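Local coordinates for protein 2-oxoadipate dioxygenase/decarboxylase (Pseudomonas putida, PDB 6W1G) that catalyses the iron(II)-dependent, dioxygen-consuming decarboxylation and hydroxylation of 2-oxoadipate to (R)-2-hydroxyglutarate in a D-lysine catabolic pathway, at residues 33-38 against 227-232; 56-61 against 388-393; 247-252 against 265-270; 359-364 against 449-454. All coordinates share one frame; numbering follows the deposited sequence.

Interaction 1. Residues 33-38 against 227-232; sequences TLLELV and LTPRTL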
loop_
_atom_site.group_PDB
_atom_site.type_symbol
_atom_site.label_atom_id
_atom_site.label_comp_id
_atom_site.label_asym_id
_atom_site.label_seq_id
_atom_site.Cartn_x
_atom_site.Cartn_y
_atom_site.Cartn_z
ATOM N N THR A 33 20.220 -0.449 -0.352
ATOM C CA THR A 33 20.681 0.890 -0.705
ATOM C C THR A 33 19.542 1.892 -0.622
ATOM O O THR A 33 19.718 2.987 -0.071
ATOM C CB THR A 33 21.264 0.814 -2.108
ATOM O OG1 THR A 33 22.261 -0.212 -2.132
ATOM C CG2 THR A 33 21.868 2.139 -2.490
ATOM N N LEU A 34 18.389 1.545 -1.175
ATOM C CA LEU A 34 17.241 2.433 -1.073
ATOM C C LEU A 34 16.870 2.730 0.377
ATOM O O LEU A 34 16.570 3.875 0.740
ATOM C CB LEU A 34 16.046 1.823 -1.803
ATOM C CG LEU A 34 14.764 2.655 -1.738
ATOM C CD1 LEU A 34 14.900 3.960 -2.471
ATOM C CD2 LEU A 34 13.620 1.842 -2.297
ATOM N N LEU A 35 16.849 1.713 1.222
ATOM C CA LEU A 35 16.502 1.944 2.617
ATOM C C LEU A 35 17.437 2.932 3.293
ATOM O O LEU A 35 17.003 3.752 4.118
ATOM C CB LEU A 35 16.475 0.662 3.433
ATOM C CG LEU A 35 15.412 -0.360 3.088
ATOM C CD1 LEU A 35 15.521 -1.490 4.093
ATOM C CD2 LEU A 35 14.075 0.199 3.043
ATOM N N GLU A 36 18.739 2.870 2.976
ATOM C CA GLU A 36 19.671 3.833 3.569
ATOM C C GLU A 36 19.350 5.247 3.108
ATOM O O GLU A 36 19.385 6.193 3.896
ATOM C CB GLU A 36 21.098 3.433 3.179
ATOM C CG GLU A 36 21.561 2.148 3.837
ATOM C CD GLU A 36 22.940 1.678 3.405
ATOM O OE1 GLU A 36 23.429 2.120 2.345
ATOM O OE2 GLU A 36 23.524 0.846 4.134
ATOM N N LEU A 37 19.001 5.396 1.838
ATOM C CA LEU A 37 18.651 6.705 1.305
ATOM C C LEU A 37 17.361 7.221 1.932
ATOM O O LEU A 37 17.260 8.389 2.276
ATOM C CB LEU A 37 18.525 6.581 -0.198
ATOM C CG LEU A 37 18.322 7.875 -0.969
ATOM C CD1 LEU A 37 19.521 8.842 -0.796
ATOM C CD2 LEU A 37 18.134 7.513 -2.425
ATOM N N VAL A 38 16.379 6.345 2.126
ATOM C CA VAL A 38 15.109 6.739 2.738
ATOM C C VAL A 38 15.330 7.250 4.147
ATOM O O VAL A 38 14.761 8.273 4.555
ATOM C CB VAL A 38 14.113 5.572 2.709
ATOM C CG1 VAL A 38 12.881 5.883 3.578
ATOM C CG2 VAL A 38 13.678 5.258 1.275
ATOM N N LEU A 227 8.845 -4.430 -2.760
ATOM C CA LEU A 227 8.660 -4.047 -1.374
ATOM C C LEU A 227 9.030 -2.576 -1.281
ATOM O O LEU A 227 10.172 -2.222 -1.590
ATOM C CB LEU A 227 9.584 -4.878 -0.522
ATOM C CG LEU A 227 9.314 -5.104 0.873
ATOM C CD1 LEU A 227 8.028 -5.329 1.387
ATOM C CD2 LEU A 227 10.340 -5.850 1.593
ATOM N N THR A 228 8.077 -1.752 -0.867
ATOM C CA THR A 228 8.173 -0.294 -1.012
ATOM C C THR A 228 8.244 0.353 0.352
ATOM O O THR A 228 7.283 0.235 1.140
ATOM C CB THR A 228 6.938 0.227 -1.753
ATOM O OG1 THR A 228 6.896 -0.447 -3.006
ATOM C CG2 THR A 228 7.014 1.723 -1.931
ATOM N N PRO A 229 9.345 1.043 0.647
ATOM C CA PRO A 229 9.424 1.838 1.873
ATOM C C PRO A 229 8.754 3.181 1.674
ATOM O O PRO A 229 8.513 3.630 0.554
ATOM C CB PRO A 229 10.929 2.010 2.095
ATOM C CG PRO A 229 11.493 2.008 0.742
ATOM C CD PRO A 229 10.608 1.132 -0.131
ATOM N N ARG A 230 8.476 3.836 2.797
ATOM C CA ARG A 230 7.825 5.131 2.830
ATOM C C ARG A 230 8.838 6.243 3.092
ATOM O O ARG A 230 9.555 6.227 4.096
ATOM C CB ARG A 230 6.750 5.176 3.924
ATOM C CG ARG A 230 6.084 6.525 4.039
ATOM C CD ARG A 230 5.035 6.540 5.142
ATOM N NE ARG A 230 4.502 7.866 5.311
ATOM C CZ ARG A 230 3.667 8.253 6.278
ATOM N NH1 ARG A 230 3.260 7.390 7.210
ATOM N NH2 ARG A 230 3.241 9.497 6.324
ATOM N N THR A 231 8.906 7.195 2.162
ATOM C CA THR A 231 9.684 8.399 2.375
ATOM C C THR A 231 8.775 9.581 2.647
ATOM O O THR A 231 7.657 9.655 2.160
ATOM C CB THR A 231 10.604 8.699 1.176
ATOM O OG1 THR A 231 11.436 9.830 1.448
ATOM C CG2 THR A 231 9.867 8.981 -0.101
ATOM N N LEU A 232 9.330 10.550 3.383
ATOM C CA LEU A 232 8.648 11.824 3.598
ATOM C C LEU A 232 8.819 12.801 2.431
ATOM O O LEU A 232 8.175 13.829 2.410
ATOM C CB LEU A 232 9.168 12.483 4.880
ATOM C CG LEU A 232 8.902 11.684 6.148
ATOM C CD1 LEU A 232 9.492 12.410 7.361
ATOM C CD2 LEU A 232 7.425 11.395 6.353
#
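Pro229 turns its ring toward helix 29-48 and meets Leu34, Leu35 and Val38 there, a worked case of helix-on-strand packing centred on one proline ring. All three partners converge on CG of the ring, Leu34 reaching on toward CD and Leu35 toward CB. Leu34 comes in with CD2, 3.7 Å from Pro229 CG. Leu35 starts out across the line between the segments, yet its chain swings back, leaving CD2 3.8 Å from Pro229 CB. Val38, one turn beyond Leu34, offers CG2 at 4.0 Å from Pro229 CG, and all three side chains meet the ring at oblique angles. The two methyls of Val38 divide the work: with CG1 anti to the backbone N (chi1 169°), CG2 is left for the proline while CG1 lies 3.4 Å from the carbonyl oxygen Arg230 O. That oxygen is also hydrogen-bonded to Asn42, further along the same helix. The helix and strand segments run almost parallel, at 17° with axes 9.6 Å apart. On the strand, Pro229 faces the helix, whereas Thr228 points away from it and hydrogen-bonds to the metal ligand Glu294. Arg230 also sets off away from the helix, and its guanidinium forms salt bridges to Glu68 and Glu61. Around this core, Ile237 of helix 234-240 touches Leu34 and Val38, Ile295 of strand 288-298 touches Val38, Pro229 and Thr231, and strand 226-229, outermost in its five-stranded sheet, pairs with strand 69-75.

Interaction 2. Residues 56-61 against 388-393; sequences LRWTGE and HVHFEA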
loop_
_atom_site.group_PDB
_atom_site.type_symbol
_atom_site.label_atom_id
_atom_site.label_comp_id
_atom_site.label_asym_id
_atom_site.label_seq_id
_atom_site.Cartn_x
_atom_site.Cartn_y
_atom_site.Cartn_z
ATOM N N LEU A 56 3.702 14.400 12.353
ATOM C CA LEU A 56 3.951 12.993 12.599
ATOM C C LEU A 56 3.930 12.655 14.081
ATOM O O LEU A 56 3.591 11.520 14.464
ATOM C CB LEU A 56 5.291 12.599 11.964
ATOM C CG LEU A 56 5.408 12.772 10.467
ATOM C CD1 LEU A 56 6.838 12.701 10.029
ATOM C CD2 LEU A 56 4.588 11.709 9.718
ATOM N N ARG A 57 4.262 13.609 14.948
ATOM C CA ARG A 57 4.123 13.400 16.380
ATOM C C ARG A 57 2.651 13.343 16.799
ATOM O O ARG A 57 2.252 12.414 17.495
ATOM C CB ARG A 57 4.834 14.525 17.145
ATOM C CG ARG A 57 4.772 14.357 18.628
ATOM C CD ARG A 57 5.274 15.539 19.434
ATOM N NE ARG A 57 4.451 16.732 19.326
ATOM C CZ ARG A 57 3.315 16.933 19.984
ATOM N NH1 ARG A 57 2.808 16.016 20.816
ATOM N NH2 ARG A 57 2.683 18.072 19.800
ATOM N N TRP A 58 1.832 14.289 16.330
ATOM C CA TRP A 58 0.420 14.301 16.707
ATOM C C TRP A 58 -0.217 12.970 16.391
ATOM O O TRP A 58 -1.017 12.453 17.176
ATOM C CB TRP A 58 -0.357 15.407 15.992
ATOM C CG TRP A 58 -0.168 16.754 16.581
ATOM C CD1 TRP A 58 0.501 17.799 16.049
ATOM C CD2 TRP A 58 -0.687 17.222 17.842
ATOM N NE1 TRP A 58 0.464 18.909 16.884
ATOM C CE2 TRP A 58 -0.255 18.552 17.996
ATOM C CE3 TRP A 58 -1.460 16.640 18.846
ATOM C CZ2 TRP A 58 -0.587 19.316 19.128
ATOM C CZ3 TRP A 58 -1.786 17.392 19.956
ATOM C CH2 TRP A 58 -1.344 18.690 20.082
ATOM N N THR A 59 0.018 12.454 15.188
ATOM C CA THR A 59 -0.715 11.286 14.722
ATOM C C THR A 59 -0.081 9.977 15.152
ATOM O O THR A 59 -0.661 8.921 14.920
ATOM C CB THR A 59 -0.787 11.298 13.203
ATOM O OG1 THR A 59 0.534 11.166 12.704
ATOM C CG2 THR A 59 -1.461 12.541 12.647
ATOM N N GLY A 60 1.099 10.042 15.739
ATOM C CA GLY A 60 1.855 8.880 16.100
ATOM C C GLY A 60 2.589 8.230 14.960
ATOM O O GLY A 60 3.330 7.257 15.197
ATOM N N GLU A 61 2.454 8.737 13.735
ATOM C CA GLU A 61 3.146 8.122 12.624
ATOM C C GLU A 61 4.660 8.166 12.774
ATOM O O GLU A 61 5.359 7.337 12.156
ATOM C CB GLU A 61 2.771 8.830 11.319
ATOM C CG GLU A 61 1.358 8.578 10.859
ATOM C CD GLU A 61 1.048 9.524 9.716
ATOM O OE1 GLU A 61 1.488 9.230 8.578
ATOM O OE2 GLU A 61 0.401 10.564 9.994
ATOM N N HIS A 388 -7.294 24.778 21.515
ATOM C CA HIS A 388 -7.612 23.635 22.383
ATOM C C HIS A 388 -7.613 22.307 21.657
ATOM O O HIS A 388 -7.520 21.262 22.307
ATOM C CB HIS A 388 -8.976 23.849 23.025
ATOM C CG HIS A 388 -9.008 24.959 23.994
ATOM N ND1 HIS A 388 -9.791 24.925 25.110
ATOM C CD2 HIS A 388 -8.354 26.137 24.032
ATOM C CE1 HIS A 388 -9.685 26.056 25.766
ATOM N NE2 HIS A 388 -8.840 26.822 25.134
ATOM N N VAL A 389 -7.811 22.323 20.342
ATOM C CA VAL A 389 -7.881 21.150 19.475
ATOM C C VAL A 389 -6.939 21.401 18.306
ATOM O O VAL A 389 -6.955 22.491 17.736
ATOM C CB VAL A 389 -9.312 20.940 18.971
ATOM C CG1 VAL A 389 -9.393 19.812 17.905
ATOM C CG2 VAL A 389 -10.207 20.581 20.132
ATOM N N HIS A 390 -6.157 20.398 17.946
ATOM C CA HIS A 390 -5.286 20.450 16.781
ATOM C C HIS A 390 -5.703 19.339 15.814
ATOM O O HIS A 390 -6.077 18.268 16.254
ATOM C CB HIS A 390 -3.841 20.174 17.253
ATOM C CG HIS A 390 -2.840 20.262 16.166
ATOM N ND1 HIS A 390 -2.296 21.453 15.765
ATOM C CD2 HIS A 390 -2.344 19.317 15.344
ATOM C CE1 HIS A 390 -1.454 21.229 14.762
ATOM N NE2 HIS A 390 -1.498 19.942 14.462
ATOM N N PHE A 391 -5.651 19.609 14.518
ATOM C CA PHE A 391 -5.972 18.613 13.519
ATOM C C PHE A 391 -4.831 18.384 12.542
ATOM O O PHE A 391 -4.050 19.292 12.235
ATOM C CB PHE A 391 -7.288 18.935 12.791
ATOM C CG PHE A 391 -7.264 20.188 11.956
ATOM C CD1 PHE A 391 -6.915 20.171 10.613
ATOM C CD2 PHE A 391 -7.626 21.389 12.477
ATOM C CE1 PHE A 391 -6.957 21.352 9.865
ATOM C CE2 PHE A 391 -7.624 22.555 11.722
ATOM C CZ PHE A 391 -7.288 22.518 10.420
ATOM N N GLU A 392 -4.754 17.156 12.056
ATOM C CA GLU A 392 -3.847 16.785 10.978
ATOM C C GLU A 392 -4.587 15.865 10.038
ATOM O O GLU A 392 -5.507 15.158 10.459
ATOM C CB GLU A 392 -2.585 16.078 11.463
ATOM C CG GLU A 392 -1.619 16.901 12.341
ATOM C CD GLU A 392 -0.912 18.057 11.624
ATOM O OE1 GLU A 392 -0.936 18.137 10.379
ATOM O OE2 GLU A 392 -0.284 18.864 12.362
ATOM N N ALA A 393 -4.169 15.827 8.777
ATOM C CA ALA A 393 -4.791 14.886 7.871
ATOM C C ALA A 393 -4.538 13.447 8.304
ATOM O O ALA A 393 -3.491 13.104 8.853
ATOM C CB ALA A 393 -4.278 15.090 6.453
HETATM O O HOH W 1 -2.366 10.677 9.863
#
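Trp58 and His390 form an offset stack, with the five-membered ring of the indole over the imidazole, the centroids 3.8 Å apart and the planes inclined by 15°. The overlap is at the rims: His390 CD2 lies 3.2 Å from Trp58 NE1. A CH-pi contact extends it, since His390 CB stands over the six-membered ring, 4.0 Å from its centroid. Arg57 NH2, salt-bridged to Glu54, lies over the rim of the opposite indole face. An alanine in place of Trp58 would probably leave the His390 face without its stacking partner and open a gap between helix end and strand.

Hydrogen bonds act on both sides of the contact. His390 NE2 donates to Glu392 OE2 at 2.7 Å, almost straight (173°) and in the imidazole plane, which holds the ring against rotation; the carboxylate, bent back at chi2 (-68°), is met from above its own plane. On the helix side, Thr59 OG1 is hydrogen-bonded to Glu61 OE2 at 2.8 Å, with Ala55 O a second partner of the hydroxyl, and accepts from Glu61 N, an ST turn just where Gly60 leaves the helix. One water joins the segments, donating to both Glu61 OE2 and Ala393 O.

Apolar packing is slighter, Thr59 CG2 resting 3.9 Å from Glu392 CB. The contact thus seats the C-terminal end of helix 50-59 on one face of strand 389-393; that strand pairs with antiparallel strand 359-363, and from its other face Phe391 packs on Ile384 of helix 380-385.

Interaction 3. Residues 247-252 against 265-270; sequences PPKAVV and RQTSFK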
loop_
_atom_site.group_PDB
_atom_site.type_symbol
_atom_site.label_atom_id
_atom_site.label_comp_id
_atom_site.label_asym_id
_atom_site.label_seq_id
_atom_site.Cartn_x
_atom_site.Cartn_y
_atom_site.Cartn_z
ATOM N N PRO A 247 18.309 4.775 -11.093
ATOM C CA PRO A 247 17.630 5.945 -11.660
ATOM C C PRO A 247 16.162 5.630 -11.808
ATOM O O PRO A 247 15.795 4.628 -12.457
ATOM C CB PRO A 247 18.285 6.127 -13.031
ATOM C CG PRO A 247 18.865 4.833 -13.345
ATOM C CD PRO A 247 19.286 4.217 -12.026
ATOM N N PRO A 248 15.295 6.446 -11.252
ATOM C CA PRO A 248 13.880 6.102 -11.336
ATOM C C PRO A 248 13.274 6.720 -12.578
ATOM O O PRO A 248 13.871 7.556 -13.254
ATOM C CB PRO A 248 13.291 6.778 -10.106
ATOM C CG PRO A 248 14.115 8.029 -9.954
ATOM C CD PRO A 248 15.526 7.577 -10.333
ATOM N N LYS A 249 12.058 6.290 -12.854
ATOM C CA LYS A 249 11.258 6.977 -13.839
ATOM C C LYS A 249 11.071 8.423 -13.420
ATOM O O LYS A 249 10.749 8.727 -12.258
ATOM C CB LYS A 249 9.918 6.260 -13.946
ATOM C CG LYS A 249 9.998 4.814 -14.467
ATOM C CD LYS A 249 10.378 4.709 -15.919
ATOM C CE LYS A 249 9.843 3.383 -16.483
ATOM N NZ LYS A 249 10.810 2.713 -17.389
ATOM N N ALA A 250 11.311 9.333 -14.354
ATOM C CA ALA A 250 11.092 10.747 -14.080
ATOM C C ALA A 250 9.626 11.064 -13.834
ATOM O O ALA A 250 9.327 11.960 -13.047
ATOM C CB ALA A 250 11.575 11.579 -15.254
ATOM N N VAL A 251 8.706 10.374 -14.508
ATOM C CA VAL A 251 7.292 10.549 -14.227
ATOM C C VAL A 251 6.976 9.965 -12.857
ATOM O O VAL A 251 7.208 8.787 -12.583
ATOM C CB VAL A 251 6.448 9.863 -15.299
ATOM C CG1 VAL A 251 4.993 9.856 -14.908
ATOM C CG2 VAL A 251 6.620 10.532 -16.652
ATOM N N VAL A 252 6.423 10.777 -11.984
ATOM C CA VAL A 252 5.978 10.336 -10.678
ATOM C C VAL A 252 4.472 10.169 -10.750
ATOM O O VAL A 252 3.756 11.112 -11.132
ATOM C CB VAL A 252 6.395 11.351 -9.601
ATOM C CG1 VAL A 252 5.842 10.944 -8.247
ATOM C CG2 VAL A 252 7.905 11.486 -9.552
ATOM N N ARG A 265 2.312 9.448 -3.725
ATOM C CA ARG A 265 3.134 9.609 -4.907
ATOM C C ARG A 265 4.090 8.436 -4.966
ATOM O O ARG A 265 4.525 7.933 -3.923
ATOM C CB ARG A 265 3.935 10.881 -4.844
ATOM C CG ARG A 265 3.086 12.129 -4.686
ATOM C CD ARG A 265 3.910 13.419 -4.724
ATOM N NE ARG A 265 4.263 13.727 -6.105
ATOM C CZ ARG A 265 5.320 14.427 -6.498
ATOM N NH1 ARG A 265 6.173 14.906 -5.617
ATOM N NH2 ARG A 265 5.507 14.651 -7.802
ATOM N N GLN A 266 4.382 7.945 -6.177
ATOM C CA GLN A 266 5.243 6.776 -6.307
ATOM C C GLN A 266 6.036 6.807 -7.615
ATOM O O GLN A 266 5.603 7.397 -8.618
ATOM C CB GLN A 266 4.455 5.471 -6.271
ATOM C CG GLN A 266 3.473 5.328 -7.406
ATOM C CD GLN A 266 2.517 4.122 -7.324
ATOM O OE1 GLN A 266 2.040 3.707 -6.243
ATOM N NE2 GLN A 266 2.211 3.577 -8.491
ATOM N N THR A 267 7.204 6.175 -7.591
ATOM C CA THR A 267 7.937 5.939 -8.837
ATOM C C THR A 267 8.702 4.631 -8.668
ATOM O O THR A 267 8.723 4.027 -7.591
ATOM C CB THR A 267 8.810 7.131 -9.291
ATOM O OG1 THR A 267 9.278 6.874 -10.612
ATOM C CG2 THR A 267 9.943 7.378 -8.372
ATOM N N SER A 268 9.298 4.179 -9.756
ATOM C CA SER A 268 9.873 2.847 -9.860
ATOM C C SER A 268 11.275 2.914 -10.448
ATOM O O SER A 268 11.703 3.935 -11.012
ATOM C CB SER A 268 8.981 1.915 -10.732
ATOM O OG SER A 268 8.944 2.432 -12.056
ATOM N N PHE A 269 11.985 1.801 -10.280
ATOM C CA PHE A 269 13.348 1.687 -10.806
ATOM C C PHE A 269 13.654 0.221 -11.030
ATOM O O PHE A 269 13.039 -0.669 -10.434
ATOM C CB PHE A 269 14.343 2.301 -9.819
ATOM C CG PHE A 269 14.346 1.700 -8.445
ATOM C CD1 PHE A 269 13.479 2.156 -7.453
ATOM C CD2 PHE A 269 15.224 0.675 -8.127
ATOM C CE1 PHE A 269 13.492 1.586 -6.206
ATOM C CE2 PHE A 269 15.241 0.118 -6.887
ATOM C CZ PHE A 269 14.379 0.582 -5.916
ATOM N N LYS A 270 14.662 -0.035 -11.816
ATOM C CA LYS A 270 15.127 -1.392 -12.015
ATOM C C LYS A 270 16.031 -1.755 -10.849
ATOM O O LYS A 270 17.013 -1.071 -10.573
ATOM C CB LYS A 270 15.893 -1.521 -13.329
ATOM C CG LYS A 270 16.288 -2.977 -13.635
ATOM C CD LYS A 270 16.886 -3.172 -15.018
ATOM C CE LYS A 270 17.335 -4.612 -15.286
ATOM N NZ LYS A 270 17.922 -4.711 -16.632
HETATM O O HOH W 2 16.140 2.047 -12.974
HETATM O O HOH W 3 3.541 13.355 -9.386
#
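The carbonyl oxygen Ser268 O is approached twice by the loop: Lys249 N donates to it at 3.0 Å (156° at the hydrogen), nearly along the C=O axis, and Pro248 CA makes a CA-H...O contact to Ser268 O at 3.1 Å. The setting is a two-stranded antiparallel sheet, strands 264-275 and 288-298, in which Thr267 and Phe269 pair with the partner strand while the irregular segment 247-252 lies along the other edge of the first.

A second bond comes from a side chain. Thr267 OG1, carried anti to its own N (chi1 -170°), donates to Lys249 O at 2.9 Å, tilted from the carbonyl plane, and this puts the methyl Thr267 CG2 3.8 Å from Pro248 CB. One branch therefore ties the loop and the other packs against it. A valine here would keep the bulk but is likely to leave Lys249 O without its hydroxyl donor, weakening the hold on the loop.

Further along, Val252 CG1 lies over one face of the Arg265 guanidinium, 3.7 Å from Arg265 NH2, and a water sits at the edge of that group, accepting from the same nitrogen and bridging to Val252 O. Arg265 NH1 forms a salt bridge with Asp235, which probably helps to set the turn of the planar group. Gln266 sets off away from the loop, and its side chain lies about 5 Å from the nickel ion; it touches the metal ligand Glu294, while NE2 bonds to Glu253, just beyond the loop segment. At the far end a water donates to Pro247 O at 2.7 Å and accepts from Lys270 N at 2.8 Å.

Interaction 4. Residues 359-364 against 449-454; sequences FRYFAT and RRSLQA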
loop_
_atom_site.group_PDB
_atom_site.type_symbol
_atom_site.label_atom_id
_atom_site.label_comp_id
_atom_site.label_asym_id
_atom_site.label_seq_id
_atom_site.Cartn_x
_atom_site.Cartn_y
_atom_site.Cartn_z
ATOM N N PHE A 359 -9.532 13.725 8.469
ATOM C CA PHE A 359 -8.673 14.304 9.502
ATOM C C PHE A 359 -8.746 13.522 10.778
ATOM O O PHE A 359 -9.724 12.855 11.071
ATOM C CB PHE A 359 -9.067 15.774 9.747
ATOM C CG PHE A 359 -8.715 16.663 8.587
ATOM C CD1 PHE A 359 -9.544 16.803 7.471
ATOM C CD2 PHE A 359 -7.463 17.278 8.562
ATOM C CE1 PHE A 359 -9.104 17.536 6.368
ATOM C CE2 PHE A 359 -7.053 18.030 7.472
ATOM C CZ PHE A 359 -7.846 18.141 6.384
ATOM N N ARG A 360 -7.717 13.658 11.590
ATOM C CA ARG A 360 -7.796 13.313 13.014
ATOM C C ARG A 360 -7.590 14.563 13.842
ATOM O O ARG A 360 -6.805 15.444 13.502
ATOM C CB ARG A 360 -6.738 12.244 13.380
ATOM C CG ARG A 360 -6.978 10.930 12.693
ATOM C CD ARG A 360 -5.822 9.925 13.003
ATOM N NE ARG A 360 -5.939 9.426 14.354
ATOM C CZ ARG A 360 -4.921 9.045 15.097
ATOM N NH1 ARG A 360 -3.694 9.050 14.636
ATOM N NH2 ARG A 360 -5.156 8.642 16.341
ATOM N N TYR A 361 -8.312 14.595 14.936
ATOM C CA TYR A 361 -8.391 15.704 15.855
ATOM C C TYR A 361 -7.818 15.281 17.192
ATOM O O TYR A 361 -8.085 14.170 17.645
ATOM C CB TYR A 361 -9.855 16.122 16.031
ATOM C CG TYR A 361 -10.449 16.658 14.743
ATOM C CD1 TYR A 361 -10.980 15.795 13.768
ATOM C CD2 TYR A 361 -10.454 17.992 14.463
ATOM C CE1 TYR A 361 -11.523 16.252 12.603
ATOM C CE2 TYR A 361 -10.973 18.488 13.280
ATOM C CZ TYR A 361 -11.489 17.615 12.344
ATOM O OH TYR A 361 -12.003 18.120 11.207
ATOM N N PHE A 362 -7.086 16.182 17.855
ATOM C CA PHE A 362 -6.381 15.893 19.089
ATOM C C PHE A 362 -6.554 17.019 20.102
ATOM O O PHE A 362 -6.441 18.193 19.767
ATOM C CB PHE A 362 -4.888 15.711 18.811
ATOM C CG PHE A 362 -4.614 14.654 17.773
ATOM C CD1 PHE A 362 -4.645 13.305 18.085
ATOM C CD2 PHE A 362 -4.390 15.006 16.448
ATOM C CE1 PHE A 362 -4.435 12.343 17.123
ATOM C CE2 PHE A 362 -4.190 14.025 15.488
ATOM C CZ PHE A 362 -4.205 12.709 15.817
ATOM N N ALA A 363 -6.743 16.638 21.368
ATOM C CA ALA A 363 -6.688 17.612 22.443
ATOM C C ALA A 363 -5.265 18.118 22.615
ATOM O O ALA A 363 -4.322 17.330 22.696
ATOM C CB ALA A 363 -7.143 16.925 23.725
ATOM N N THR A 364 -5.106 19.418 22.723
ATOM C CA THR A 364 -3.807 20.007 22.954
ATOM C C THR A 364 -3.521 20.141 24.444
ATOM O O THR A 364 -4.385 20.008 25.300
ATOM C CB THR A 364 -3.703 21.382 22.308
ATOM O OG1 THR A 364 -4.560 22.239 23.035
ATOM C CG2 THR A 364 -4.083 21.374 20.840
ATOM N N ARG A 449 -13.969 9.838 13.122
ATOM C CA ARG A 449 -14.957 9.892 14.182
ATOM C C ARG A 449 -14.377 9.465 15.517
ATOM O O ARG A 449 -14.670 10.088 16.549
ATOM C CB ARG A 449 -16.148 9.023 13.795
ATOM C CG ARG A 449 -17.250 8.970 14.807
ATOM C CD ARG A 449 -18.635 8.661 14.165
ATOM N NE ARG A 449 -18.629 7.657 13.131
ATOM C CZ ARG A 449 -19.316 6.515 13.158
ATOM N NH1 ARG A 449 -20.098 6.190 14.187
ATOM N NH2 ARG A 449 -19.206 5.700 12.135
ATOM N N ARG A 450 -13.600 8.380 15.539
ATOM C CA ARG A 450 -13.007 7.951 16.805
ATOM C C ARG A 450 -12.122 9.047 17.366
ATOM O O ARG A 450 -12.076 9.257 18.579
ATOM C CB ARG A 450 -12.198 6.676 16.603
ATOM C CG ARG A 450 -13.105 5.430 16.444
ATOM C CD ARG A 450 -12.291 4.126 16.593
ATOM N NE ARG A 450 -11.423 4.006 15.433
ATOM C CZ ARG A 450 -11.716 3.349 14.289
ATOM N NH1 ARG A 450 -12.817 2.658 14.139
ATOM N NH2 ARG A 450 -10.902 3.401 13.311
ATOM N N SER A 451 -11.387 9.778 16.502
ATOM C CA SER A 451 -10.522 10.820 17.038
ATOM C C SER A 451 -11.345 11.923 17.687
ATOM O O SER A 451 -10.959 12.455 18.745
ATOM C CB SER A 451 -9.577 11.405 15.968
ATOM O OG SER A 451 -10.200 12.320 15.088
ATOM N N LEU A 452 -12.469 12.286 17.081
ATOM C CA LEU A 452 -13.290 13.346 17.648
ATOM C C LEU A 452 -13.891 12.903 18.975
ATOM O O LEU A 452 -13.986 13.690 19.920
ATOM C CB LEU A 452 -14.375 13.742 16.639
ATOM C CG LEU A 452 -13.888 14.596 15.492
ATOM C CD1 LEU A 452 -14.834 14.498 14.325
ATOM C CD2 LEU A 452 -13.695 16.018 15.926
ATOM N N GLN A 453 -14.302 11.652 19.065
ATOM C CA GLN A 453 -14.864 11.147 20.321
ATOM C C GLN A 453 -13.812 11.144 21.415
ATOM O O GLN A 453 -14.093 11.497 22.561
ATOM C CB GLN A 453 -15.413 9.753 20.097
ATOM C CG GLN A 453 -16.620 9.774 19.225
ATOM C CD GLN A 453 -17.185 8.405 19.017
ATOM O OE1 GLN A 453 -16.523 7.393 19.285
ATOM N NE2 GLN A 453 -18.420 8.341 18.552
ATOM N N ALA A 454 -12.598 10.725 21.092
ATOM C CA ALA A 454 -11.522 10.711 22.074
ATOM C C ALA A 454 -11.172 12.124 22.512
ATOM O O ALA A 454 -10.875 12.368 23.693
ATOM C CB ALA A 454 -10.292 9.984 21.502
HETATM O O HOH W 4 -8.198 12.375 19.573
#
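Ser451 and Tyr361 join the long C-terminal helix 440-458 to strand 359-363 of a two-stranded antiparallel sheet, the helix segment running alongside the strand at 12° with axes 6.6 Å apart.

Hydrogen bonding comes first. Arg360 and Phe362 spend their backbone bonds on strand 389-393, and Tyr361 N, directed to the other edge, donates to Ser451 OG at 3.0 Å and 163°. The hydroxyl, set between its own backbone N and carbonyl carbon, also bonds to Glu448 O one turn back in the helix, so it serves strand and helix together. It lies in the plane of the tyrosine ring, at the edge, and 3.3 Å from Arg360 CA.

Aromatic and apolar contact follows. Leu452 lies side by side with Tyr361 and holds CD2 over the ring face, 3.8 Å from the centroid and 27° off the normal, a CH-pi contact; the same methyl is 3.5 Å from Tyr361 CD1. The ring's far end is fixed separately, Tyr361 OH bonding to Arg352.

Water completes the edge: a single molecule donates to both backbone carbonyls, 2.6 Å from Tyr361 O and 2.9 Å from Ser451 O.

From the N terminus, segments 33-38 and 56-61 come from consecutive helices, and their partners lie far down the chain. Interaction 1 closes first, at 227-232. Interaction 3 then opens and closes locally, 247-252 with 265-270, nested inside the long loop that interaction 2 completes only at 388-393. Interactions 1 and 2 therefore cross, as do 2 and 4, since 359-364 precedes 388-393 and 449-454 follows it. Interactions 1 and 3 touch through Leu34 and Phe269; interactions 1 and 2 touch through Arg230 and Glu61. Interactions 2 and 4 share the two-stranded sheet, which joins the early helix 50-59 to the C-terminal helix.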